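PDB 1TWY: ABC transporter, periplasmic substrate-binding protein from Vibrio cholerae O1 biovar eltor, which probably serves as the periplasmic receptor of an ABC-type phosphate transporter, capturing phosphate and delivering it to the membrane permease. Local coordinates for residues Ser153-Ser158 with Val201-Ile206; Ser158-Met163 with Ser175-Thr180; Val213-Ile216 with Asp222-Ser225. All blocks are in the same frame, centred on the assembly; numbering follows the deposited sequence.

Contact 1. Residues Ser153-Ser158 with Val201-Ile206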
ATOM      1  N   SER A 153      -2.829  10.109   3.493  1.00 19.53           N
ATOM      2  CA  SER A 153      -2.457   8.683   3.710  1.00 18.08           C
ATOM      3  C   SER A 153      -2.210   7.877   2.503  1.00 17.70           C
ATOM      4  O   SER A 153      -3.059   7.780   1.606  1.00 19.13           O
ATOM      5  CB  SER A 153      -3.532   7.959   4.524  1.00 19.12           C
ATOM      6  OG  SER A 153      -3.459   6.572   4.431  1.00 19.18           O
ATOM      7  N   GLY A 154      -1.006   7.266   2.470  1.00 19.35           N
ATOM      8  CA  GLY A 154      -0.698   6.285   1.453  1.00 19.80           C
ATOM      9  C   GLY A 154      -1.611   5.093   1.374  1.00 17.25           C
ATOM     10  O   GLY A 154      -1.886   4.538   0.267  1.00 19.78           O
ATOM     11  N   THR A 155      -2.045   4.617   2.546  1.00 18.10           N
ATOM     12  CA  THR A 155      -2.905   3.493   2.618  1.00 17.97           C
ATOM     13  C   THR A 155      -4.260   3.832   1.969  1.00 16.71           C
ATOM     14  O   THR A 155      -4.789   3.044   1.193  1.00 19.82           O
ATOM     15  CB  THR A 155      -3.078   3.181   4.083  1.00 24.51           C
ATOM     16  OG1 THR A 155      -1.798   2.716   4.562  1.00 25.10           O
ATOM     17  CG2 THR A 155      -3.994   2.051   4.271  1.00 27.53           C
ATOM     18  N   ARG A 156      -4.698   5.015   2.276  1.00 16.19           N
ATOM     19  CA  ARG A 156      -5.992   5.535   1.645  1.00 14.16           C
ATOM     20  C   ARG A 156      -5.848   5.613   0.135  1.00 19.14           C
ATOM     21  O   ARG A 156      -6.789   5.188  -0.600  1.00 18.52           O
ATOM     22  CB  ARG A 156      -6.407   6.823   2.181  1.00 16.47           C
ATOM     23  CG  ARG A 156      -7.734   7.265   1.611  1.00 15.98           C
ATOM     24  CD  ARG A 156      -8.095   8.590   2.154  1.00 20.05           C
ATOM     25  NE  ARG A 156      -9.223   9.165   1.504  1.00 26.98           N
ATOM     26  CZ  ARG A 156      -9.919  10.237   1.935  1.00 34.69           C
ATOM     27  NH1 ARG A 156      -9.738  10.877   3.122  1.00 24.29           N
ATOM     28  NH2 ARG A 156     -10.916  10.632   1.142  1.00 28.29           N
ATOM     29  N   TYR A 157      -4.722   6.136  -0.355  1.00 18.98           N
ATOM     30  CA  TYR A 157      -4.550   6.306  -1.782  1.00 19.90           C
ATOM     31  C   TYR A 157      -4.594   4.942  -2.467  1.00 17.37           C
ATOM     32  O   TYR A 157      -5.254   4.775  -3.485  1.00 18.07           O
ATOM     33  CB  TYR A 157      -3.199   7.029  -2.029  1.00 17.76           C
ATOM     34  CG  TYR A 157      -2.969   7.165  -3.478  1.00 28.90           C
ATOM     35  CD1 TYR A 157      -2.425   6.079  -4.184  1.00 31.95           C
ATOM     36  CD2 TYR A 157      -3.315   8.320  -4.156  1.00 41.38           C
ATOM     37  CE1 TYR A 157      -2.257   6.147  -5.528  1.00 43.30           C
ATOM     38  CE2 TYR A 157      -3.108   8.397  -5.547  1.00 48.15           C
ATOM     39  CZ  TYR A 157      -2.595   7.284  -6.198  1.00 41.52           C
ATOM     40  OH  TYR A 157      -2.344   7.264  -7.550  1.00 60.33           O
ATOM     41  N   SER A 158      -3.885   3.956  -1.939  1.00 17.79           N
ATOM     42  CA  SER A 158      -3.874   2.592  -2.503  1.00 18.23           C
ATOM     43  C   SER A 158      -5.232   1.961  -2.377  1.00 16.08           C
ATOM     44  O   SER A 158      -5.633   1.354  -3.284  1.00 19.25           O
ATOM     45  CB  SER A 158      -2.839   1.806  -1.788  1.00 24.37           C
ATOM     46  OG  SER A 158      -1.553   2.373  -2.004  1.00 21.19           O
ATOM     47  N   VAL A 201     -17.144   0.035   9.207  1.00 15.81           N
ATOM     48  CA  VAL A 201     -16.232  -0.656   8.324  1.00 17.27           C
ATOM     49  C   VAL A 201     -15.111   0.209   8.005  1.00 16.59           C
ATOM     50  O   VAL A 201     -15.187   1.472   7.885  1.00 15.61           O
ATOM     51  CB  VAL A 201     -16.872  -1.108   6.974  1.00 14.95           C
ATOM     52  CG1 VAL A 201     -17.516   0.007   6.216  1.00 18.32           C
ATOM     53  CG2 VAL A 201     -15.957  -2.020   6.117  1.00 18.31           C
ATOM     54  N   GLY A 202     -13.955  -0.447   7.919  1.00 13.45           N
ATOM     55  CA  GLY A 202     -12.770   0.279   7.582  1.00 18.52           C
ATOM     56  C   GLY A 202     -11.721  -0.626   6.947  1.00 13.93           C
ATOM     57  O   GLY A 202     -12.001  -1.749   6.595  1.00 16.73           O
ATOM     58  N   PHE A 203     -10.551  -0.048   6.722  1.00 16.54           N
ATOM     59  CA  PHE A 203      -9.380  -0.755   6.078  1.00 13.85           C
ATOM     60  C   PHE A 203      -8.141  -0.423   6.901  1.00 14.10           C
ATOM     61  O   PHE A 203      -7.977   0.695   7.431  1.00 15.52           O
ATOM     62  CB  PHE A 203      -9.217  -0.449   4.619  1.00 14.39           C
ATOM     63  CG  PHE A 203      -9.073   0.969   4.283  1.00 14.82           C
ATOM     64  CD1 PHE A 203     -10.190   1.769   4.073  1.00 12.96           C
ATOM     65  CD2 PHE A 203      -7.825   1.570   4.255  1.00 16.99           C
ATOM     66  CE1 PHE A 203     -10.088   3.115   3.851  1.00 14.75           C
ATOM     67  CE2 PHE A 203      -7.737   2.966   4.029  1.00 16.93           C
ATOM     68  CZ  PHE A 203      -8.894   3.711   3.790  1.00 15.13           C
ATOM     69  N   ILE A 204      -7.236  -1.366   6.974  1.00 15.97           N
ATOM     70  CA  ILE A 204      -5.951  -1.238   7.692  1.00 17.85           C
ATOM     71  C   ILE A 204      -4.917  -2.065   6.946  1.00 16.14           C
ATOM     72  O   ILE A 204      -5.209  -2.978   6.170  1.00 17.55           O
ATOM     73  CB  ILE A 204      -6.021  -1.778   9.107  1.00 15.37           C
ATOM     74  CG1 ILE A 204      -6.442  -3.284   9.212  1.00 14.38           C
ATOM     75  CG2 ILE A 204      -6.940  -0.924  10.048  1.00 14.55           C
ATOM     76  CD1 ILE A 204      -6.422  -3.738  10.729  1.00 17.40           C
ATOM     77  N   SER A 205      -3.659  -1.715   7.139  1.00 17.35           N
ATOM     78  CA  SER A 205      -2.570  -2.568   6.664  1.00 19.33           C
ATOM     79  C   SER A 205      -2.721  -4.000   7.222  1.00 17.48           C
ATOM     80  O   SER A 205      -3.074  -4.214   8.375  1.00 18.46           O
ATOM     81  CB  SER A 205      -1.222  -2.032   7.163  1.00 23.28           C
ATOM     82  OG  SER A 205      -1.125  -0.594   7.127  1.00 32.41           O
ATOM     83  N   ILE A 206      -2.483  -5.015   6.368  1.00 17.78           N
ATOM     84  CA  ILE A 206      -2.782  -6.359   6.733  1.00 19.18           C
ATOM     85  C   ILE A 206      -1.990  -6.834   7.953  1.00 18.30           C
ATOM     86  O   ILE A 206      -2.531  -7.554   8.812  1.00 21.39           O
ATOM     87  CB  ILE A 206      -2.570  -7.275   5.481  1.00 24.31           C
ATOM     88  CG1 ILE A 206      -3.164  -8.617   5.743  1.00 28.36           C
ATOM     89  CG2 ILE A 206      -1.018  -7.361   5.114  1.00 27.99           C
ATOM     90  CD1 ILE A 206      -3.391  -9.355   4.474  1.00 32.68           C
TER
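Thr155 and Phe203 make the main apolar contact between the first turn of helix 154-163 and strand 200-205. Phe203 reaches out from the strand with CG between the backbone N and the carbonyl carbon (chi1 57°), which carries its ring to the start of the helix. The Thr155 methyl CG2 comes in at the edge of that ring, in its plane, 3.9 Å from Phe203 CE2. The two side chains slide past one another in opposite directions. One residue on, the helix backbone itself supplies the contact: Arg156 CA lies obliquely to the ring, 3.9 Å from Phe203 CE2. The ring of Phe159, a turn further along the helix, stacks with Phe203, and Thr148 of strand 145-149 also touches it.

The polar ends nearby find partners outside the two segments. Thr155 OG1 and Ser205 OG stand 4.2 Å apart, too far for direct bonding, and Ser205 OG is instead bonded to Asn187 ND2. Arg156 touches the ring only near its base. Its extended chain leads the guanidinium away from the strand, where NH1 binds the carbonyl oxygen of Arg149.

Within the helix start, Ser153 acts as N-cap: Arg156 N donates to Ser153 OG over 2.9 Å in a nearly straight bond (169°). The backbone hydrogen bond from Tyr157 N to Ser153 O, 3.1 Å, opens the helical series.

Helix segment 154-158 runs at 115° to strand segment 201-205 (N-to-C directions), within the α/β lobe of a periplasmic binding protein. The Ser-Gly-Thr sequence at the helix N terminus, with Arg149 four residues before Ser153, resembles the phosphate site of PstS-type receptors, and is consistent with anion binding here, although no phosphate is bound.

Contact 2. Residues Ser158-Met163 with Ser175-Thr180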
ATOM      1  N   SER A 158      -3.885   3.956  -1.939  1.00 17.79           N
ATOM      2  CA  SER A 158      -3.874   2.592  -2.503  1.00 18.23           C
ATOM      3  C   SER A 158      -5.232   1.961  -2.377  1.00 16.08           C
ATOM      4  O   SER A 158      -5.633   1.354  -3.284  1.00 19.25           O
ATOM      5  CB  SER A 158      -2.839   1.806  -1.788  1.00 24.37           C
ATOM      6  OG  SER A 158      -1.553   2.373  -2.004  1.00 21.19           O
ATOM      7  N   PHE A 159      -5.942   2.140  -1.287  1.00 16.74           N
ATOM      8  CA  PHE A 159      -7.291   1.509  -1.160  1.00 14.92           C
ATOM      9  C   PHE A 159      -8.228   2.083  -2.275  1.00 16.97           C
ATOM     10  O   PHE A 159      -8.914   1.346  -2.953  1.00 18.95           O
ATOM     11  CB  PHE A 159      -7.872   1.829   0.196  1.00 15.73           C
ATOM     12  CG  PHE A 159      -9.320   1.441   0.392  1.00 17.50           C
ATOM     13  CD1 PHE A 159      -9.654   0.154   0.659  1.00 24.70           C
ATOM     14  CD2 PHE A 159     -10.373   2.408   0.271  1.00 21.09           C
ATOM     15  CE1 PHE A 159     -11.003  -0.251   0.727  1.00 25.45           C
ATOM     16  CE2 PHE A 159     -11.719   1.987   0.462  1.00 24.15           C
ATOM     17  CZ  PHE A 159     -11.957   0.643   0.666  1.00 18.49           C
ATOM     18  N   GLU A 160      -8.170   3.366  -2.395  1.00 17.93           N
ATOM     19  CA  GLU A 160      -8.998   4.027  -3.419  1.00 16.79           C
ATOM     20  C   GLU A 160      -8.583   3.711  -4.805  1.00 17.55           C
ATOM     21  O   GLU A 160      -9.471   3.401  -5.651  1.00 20.10           O
ATOM     22  CB  GLU A 160      -9.128   5.539  -3.208  1.00 16.09           C
ATOM     23  CG  GLU A 160      -9.780   6.007  -1.914  1.00 15.95           C
ATOM     24  CD  GLU A 160      -9.955   7.462  -1.801  1.00 20.69           C
ATOM     25  OE1 GLU A 160      -9.484   8.278  -2.550  1.00 22.92           O
ATOM     26  OE2 GLU A 160     -10.488   7.861  -0.734  1.00 27.09           O
ATOM     27  N   SER A 161      -7.291   3.568  -5.047  1.00 17.81           N
ATOM     28  CA  SER A 161      -6.858   3.158  -6.375  1.00 20.39           C
ATOM     29  C   SER A 161      -7.276   1.722  -6.716  1.00 18.63           C
ATOM     30  O   SER A 161      -7.889   1.443  -7.782  1.00 19.59           O
ATOM     31  CB  SER A 161      -5.342   3.325  -6.485  1.00 25.46           C
ATOM     32  OG  SER A 161      -4.843   2.841  -7.731  1.00 28.08           O
ATOM     33  N   LEU A 162      -7.129   0.827  -5.754  1.00 18.93           N
ATOM     34  CA  LEU A 162      -7.508  -0.568  -5.939  1.00 22.35           C
ATOM     35  C   LEU A 162      -9.036  -0.727  -6.178  1.00 22.84           C
ATOM     36  O   LEU A 162      -9.451  -1.580  -6.967  1.00 22.93           O
ATOM     37  CB  LEU A 162      -7.045  -1.456  -4.779  1.00 24.26           C
ATOM     38  CG  LEU A 162      -5.552  -1.727  -4.680  1.00 28.12           C
ATOM     39  CD1 LEU A 162      -5.142  -2.070  -3.264  1.00 22.46           C
ATOM     40  CD2 LEU A 162      -5.211  -2.887  -5.671  1.00 32.13           C
HETATM   41  N   MSE A 163      -9.831   0.128  -5.560  1.00 17.26           N
HETATM   42  CA  MSE A 163     -11.268  -0.007  -5.590  1.00 19.24           C
HETATM   43  C   MSE A 163     -11.919   0.840  -6.649  1.00 20.55           C
HETATM   44  O   MSE A 163     -13.139   0.781  -6.772  1.00 21.57           O
HETATM   45  CB  MSE A 163     -11.835   0.343  -4.202  1.00 22.07           C
HETATM   46  CG  MSE A 163     -11.359  -0.581  -3.070  1.00 23.86           C
HETATM   47 SE   MSE A 163     -12.061  -2.409  -3.520  1.00 29.04          SE
HETATM   48  CE  MSE A 163     -13.932  -1.831  -3.973  1.00 21.27           C
ATOM     49  N   SER A 175     -10.426  12.004  -4.708  1.00 21.04           N
ATOM     50  CA  SER A 175     -11.164  10.960  -4.024  1.00 20.53           C
ATOM     51  C   SER A 175     -12.667  11.037  -4.346  1.00 22.19           C
ATOM     52  O   SER A 175     -13.277  12.104  -4.274  1.00 20.84           O
ATOM     53  CB  SER A 175     -10.986  11.057  -2.492  1.00 25.21           C
ATOM     54  OG  SER A 175     -11.767  10.117  -1.831  1.00 20.47           O
ATOM     55  N   ASP A 176     -13.257   9.855  -4.571  1.00 17.07           N
ATOM     56  CA  ASP A 176     -14.689   9.767  -4.934  1.00 18.13           C
ATOM     57  C   ASP A 176     -15.467   9.048  -3.818  1.00 18.54           C
ATOM     58  O   ASP A 176     -16.646   8.659  -3.968  1.00 20.66           O
ATOM     59  CB  ASP A 176     -14.825   8.990  -6.210  1.00 20.09           C
ATOM     60  CG  ASP A 176     -16.161   9.246  -6.948  1.00 20.85           C
ATOM     61  OD1 ASP A 176     -16.790  10.290  -6.783  1.00 25.92           O
ATOM     62  OD2 ASP A 176     -16.543   8.367  -7.692  1.00 23.10           O
ATOM     63  N   VAL A 177     -14.865   8.925  -2.654  1.00 19.32           N
ATOM     64  CA  VAL A 177     -15.512   8.389  -1.470  1.00 20.29           C
ATOM     65  C   VAL A 177     -16.465   9.440  -0.962  1.00 17.27           C
ATOM     66  O   VAL A 177     -16.173  10.638  -0.899  1.00 22.59           O
ATOM     67  CB  VAL A 177     -14.458   8.037  -0.340  1.00 17.73           C
ATOM     68  CG1 VAL A 177     -15.023   7.606   0.910  1.00 16.55           C
ATOM     69  CG2 VAL A 177     -13.622   6.900  -0.834  1.00 25.74           C
ATOM     70  N   ALA A 178     -17.593   8.953  -0.601  1.00 21.69           N
ATOM     71  CA  ALA A 178     -18.632   9.854  -0.089  1.00 25.45           C
ATOM     72  C   ALA A 178     -18.140  10.682   1.077  1.00 29.38           C
ATOM     73  O   ALA A 178     -17.578  10.171   1.976  1.00 21.94           O
ATOM     74  CB  ALA A 178     -19.783   9.053   0.304  1.00 28.40           C
ATOM     75  N   PRO A 179     -18.335  11.970   1.097  1.00 27.32           N
ATOM     76  CA  PRO A 179     -17.681  12.767   2.126  1.00 28.90           C
ATOM     77  C   PRO A 179     -18.379  12.624   3.500  1.00 25.63           C
ATOM     78  O   PRO A 179     -17.901  13.198   4.447  1.00 27.65           O
ATOM     79  CB  PRO A 179     -17.787  14.214   1.583  1.00 37.69           C
ATOM     80  CG  PRO A 179     -19.002  14.194   0.806  1.00 32.72           C
ATOM     81  CD  PRO A 179     -19.065  12.811   0.133  1.00 36.62           C
ATOM     82  N   THR A 180     -19.429  11.832   3.604  1.00 24.62           N
ATOM     83  CA  THR A 180     -19.927  11.366   4.899  1.00 24.29           C
ATOM     84  C   THR A 180     -19.018  10.305   5.597  1.00 21.29           C
ATOM     85  O   THR A 180     -19.227   9.976   6.783  1.00 23.79           O
ATOM     86  CB  THR A 180     -21.328  10.769   4.799  1.00 28.60           C
ATOM     87  OG1 THR A 180     -21.447   9.798   3.748  1.00 24.55           O
ATOM     88  CG2 THR A 180     -22.434  11.890   4.609  1.00 31.20           C
TER
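Glu160 on helix 154-163 meets Ser175 and Val177, which lie where the antiparallel hairpin 166-169/172-175 gives way to a loop; in this α/β lobe the bond between Glu160 and Ser175 ties helix 154-163 to the end of the hairpin and the loop that follows it. Ser175 OG donates to Glu160 OE2 over 2.8 Å, arriving from above the carboxylate plane, 40° out of it. The same oxygen is packed tightly by a methyl, Val177 CG2 lying 3.3 Å from Glu160 OE2. The side chains of Glu160 and Val177 cross at about a right angle.

Torsions set this up. Glu160 has CG anti to its carbonyl carbon (chi1 -61°) and runs extended beyond it, which brings the carboxylate up to the loop. On the loop, Ser175 OG also accepts from Val177 N (3.4 Å), a weak bond that fits an ST turn and is consistent with Val177 lying beside the acid.

Just outside the two segments, Arg156 bridges both partners: NE forms a salt bridge with Glu160 OE2, and NH2 bonds to Ser175 OG. Two donors, Ser175 OG and Arg156 NE, therefore grip the buried OE2, which would be expected to favour the ionised carboxylate. The magnesium ion held by Gly164 and Thr166, just past the helix, lies about 9 Å from the Glu160 side chain.

On a neighbouring side of the helix, Phe159 meets Tyr127 of helix 120-128 edge-to-face. Met163, a selenomethionine, places CG over one face of the Phe159 ring, 3.8 Å above the plane and offset toward the rim.

Contact 3. Residues Val213-Ile216 with Asp222-Ser225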
ATOM      1  N   VAL A 213     -10.551  -6.579  16.054  1.00 18.41           N
ATOM      2  CA  VAL A 213     -11.387  -6.377  14.852  1.00 18.53           C
ATOM      3  C   VAL A 213     -11.506  -7.702  14.083  1.00 18.67           C
ATOM      4  O   VAL A 213     -10.722  -8.630  14.342  1.00 21.73           O
ATOM      5  CB  VAL A 213     -10.833  -5.331  13.855  1.00 21.64           C
ATOM      6  CG1 VAL A 213     -10.713  -4.006  14.476  1.00 22.72           C
ATOM      7  CG2 VAL A 213      -9.524  -5.714  13.340  1.00 17.57           C
ATOM      8  N   LYS A 214     -12.497  -7.784  13.201  1.00 17.35           N
ATOM      9  CA  LYS A 214     -12.675  -8.970  12.356  1.00 19.59           C
ATOM     10  C   LYS A 214     -12.265  -8.573  10.903  1.00 19.18           C
ATOM     11  O   LYS A 214     -12.955  -7.728  10.303  1.00 17.76           O
ATOM     12  CB  LYS A 214     -14.176  -9.441  12.402  1.00 18.84           C
ATOM     13  CG  LYS A 214     -14.368 -10.782  11.709  1.00 28.88           C
ATOM     14  CD  LYS A 214     -15.573 -11.515  12.155  1.00 37.07           C
ATOM     15  CE  LYS A 214     -16.737 -10.828  11.604  1.00 27.36           C
ATOM     16  NZ  LYS A 214     -17.923 -11.861  11.253  1.00 30.82           N
ATOM     17  N   ALA A 215     -11.226  -9.157  10.377  1.00 19.34           N
ATOM     18  CA  ALA A 215     -10.831  -8.980   9.029  1.00 17.62           C
ATOM     19  C   ALA A 215     -11.671  -9.905   8.179  1.00 19.61           C
ATOM     20  O   ALA A 215     -11.818 -11.063   8.526  1.00 22.04           O
ATOM     21  CB  ALA A 215      -9.359  -9.418   8.882  1.00 19.27           C
ATOM     22  N   ILE A 216     -12.306  -9.410   7.141  1.00 19.93           N
ATOM     23  CA  ILE A 216     -13.202 -10.239   6.332  1.00 16.49           C
ATOM     24  C   ILE A 216     -12.587 -10.598   4.986  1.00 19.73           C
ATOM     25  O   ILE A 216     -11.513 -10.114   4.580  1.00 18.69           O
ATOM     26  CB  ILE A 216     -14.535  -9.579   6.142  1.00 18.54           C
ATOM     27  CG1 ILE A 216     -14.376  -8.275   5.420  1.00 18.30           C
ATOM     28  CG2 ILE A 216     -15.178  -9.425   7.510  1.00 20.53           C
ATOM     29  CD1 ILE A 216     -15.803  -7.633   5.041  1.00 22.53           C
ATOM     30  N   ASP A 222      -9.448 -15.168   1.622  1.00 23.79           N
ATOM     31  CA  ASP A 222      -9.049 -14.738   2.952  1.00 22.49           C
ATOM     32  C   ASP A 222      -7.843 -13.805   2.834  1.00 24.91           C
ATOM     33  O   ASP A 222      -7.016 -13.966   1.938  1.00 24.26           O
ATOM     34  CB  ASP A 222      -8.618 -15.872   3.836  1.00 28.40           C
ATOM     35  CG  ASP A 222      -9.722 -16.794   4.185  1.00 30.85           C
ATOM     36  OD1 ASP A 222     -10.787 -16.285   4.523  1.00 27.97           O
ATOM     37  OD2 ASP A 222      -9.553 -18.034   4.115  1.00 35.10           O
ATOM     38  N   PRO A 223      -7.762 -12.835   3.743  1.00 25.06           N
ATOM     39  CA  PRO A 223      -6.625 -11.908   3.785  1.00 27.38           C
ATOM     40  C   PRO A 223      -5.393 -12.474   4.453  1.00 29.13           C
ATOM     41  O   PRO A 223      -5.190 -12.274   5.680  1.00 33.49           O
ATOM     42  CB  PRO A 223      -7.205 -10.729   4.531  1.00 26.23           C
ATOM     43  CG  PRO A 223      -8.048 -11.338   5.485  1.00 28.33           C
ATOM     44  CD  PRO A 223      -8.769 -12.470   4.740  1.00 26.29           C
ATOM     45  N   THR A 224      -4.654 -13.213   3.652  1.00 28.03           N
ATOM     46  CA  THR A 224      -3.438 -13.948   4.065  1.00 29.04           C
ATOM     47  C   THR A 224      -2.259 -13.625   3.199  1.00 28.93           C
ATOM     48  O   THR A 224      -2.415 -13.286   2.041  1.00 25.27           O
ATOM     49  CB  THR A 224      -3.609 -15.485   4.048  1.00 30.20           C
ATOM     50  OG1 THR A 224      -3.817 -16.018   2.737  1.00 29.40           O
ATOM     51  CG2 THR A 224      -4.814 -15.930   4.911  1.00 36.86           C
ATOM     52  N   SER A 225      -1.075 -13.849   3.794  1.00 32.01           N
ATOM     53  CA  SER A 225       0.187 -13.684   3.101  1.00 30.87           C
ATOM     54  C   SER A 225       0.253 -14.553   1.862  1.00 27.20           C
ATOM     55  O   SER A 225       0.486 -14.058   0.773  1.00 25.79           O
ATOM     56  CB  SER A 225       1.359 -13.938   4.046  1.00 31.55           C
ATOM     57  OG  SER A 225       1.497 -12.732   4.751  1.00 35.08           O
TER
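The five-membered ring of Pro223, the centre of an inverse gamma turn in the same α/β lobe of the binding protein, turns its CG-CD edge toward Ala215 and Ile216. Ala215 CB lies near the ring plane beyond CG, whereas the Ile216 carbonyl oxygen lies well out of that plane, obliquely off the CG-CD edge. Past the far end of the ring is the side chain of Ile206, and Tyr233 touches it as well.

Through this tight bend the chain, having left strand 214-218, turns into helix 225-229. The turn is closed by a weak bond of 3.0 Å from Thr224 N to Asp222 O. Because the proline closes its own ring onto the backbone N, its phi is held near -80°, a value that suits this turn.

Across the contact the apolar element is small: Ala215 CB meets Pro223 CG at 4.1 Å. The nearer approach is made by the backbone, with Ile216 O 3.6 Å from Pro223 CD and 3.8 Å from Pro223 CG. The carbonyl thus rests against ring methylenes. The Ile216 side chain itself points away from the loop and packs on Ile107 and Val109 of strand 96-109; its side chain faces the sheet while its carbonyl oxygen meets the loop.

The strand and the loop are further joined next to the proline, where Asp222 OD1 bonds to Gln217 NE2. Asp222 O, besides closing the turn, receives Asn227 ND2 from the following helix. Thr224 takes the N-cap position of helix 225-229, and its OG1 bonds to the backbone N of Asn227.

Overall arrangement
Following the chain, helix 154-163 begins contact 1 with its first turn and contact 2 with its later residues, Ser158 being common to both. Contact 2 closes first, as the chain comes back from the hairpin 166-169/172-175, so its loop is nested inside the larger one that contact 1 closes at strand 200-205. Contact 3 then follows in series, a short loop between strand 214-218 and the approach to helix 225-229. Contacts 1 and 3 both reach the main sheet and meet where Ile206 CD1 packs 3.6 Å from Pro223 O. Contact 2 is remote from contact 3, about 10 Å between nearest atoms, and ties helix 154-163 to the exit of the hairpin.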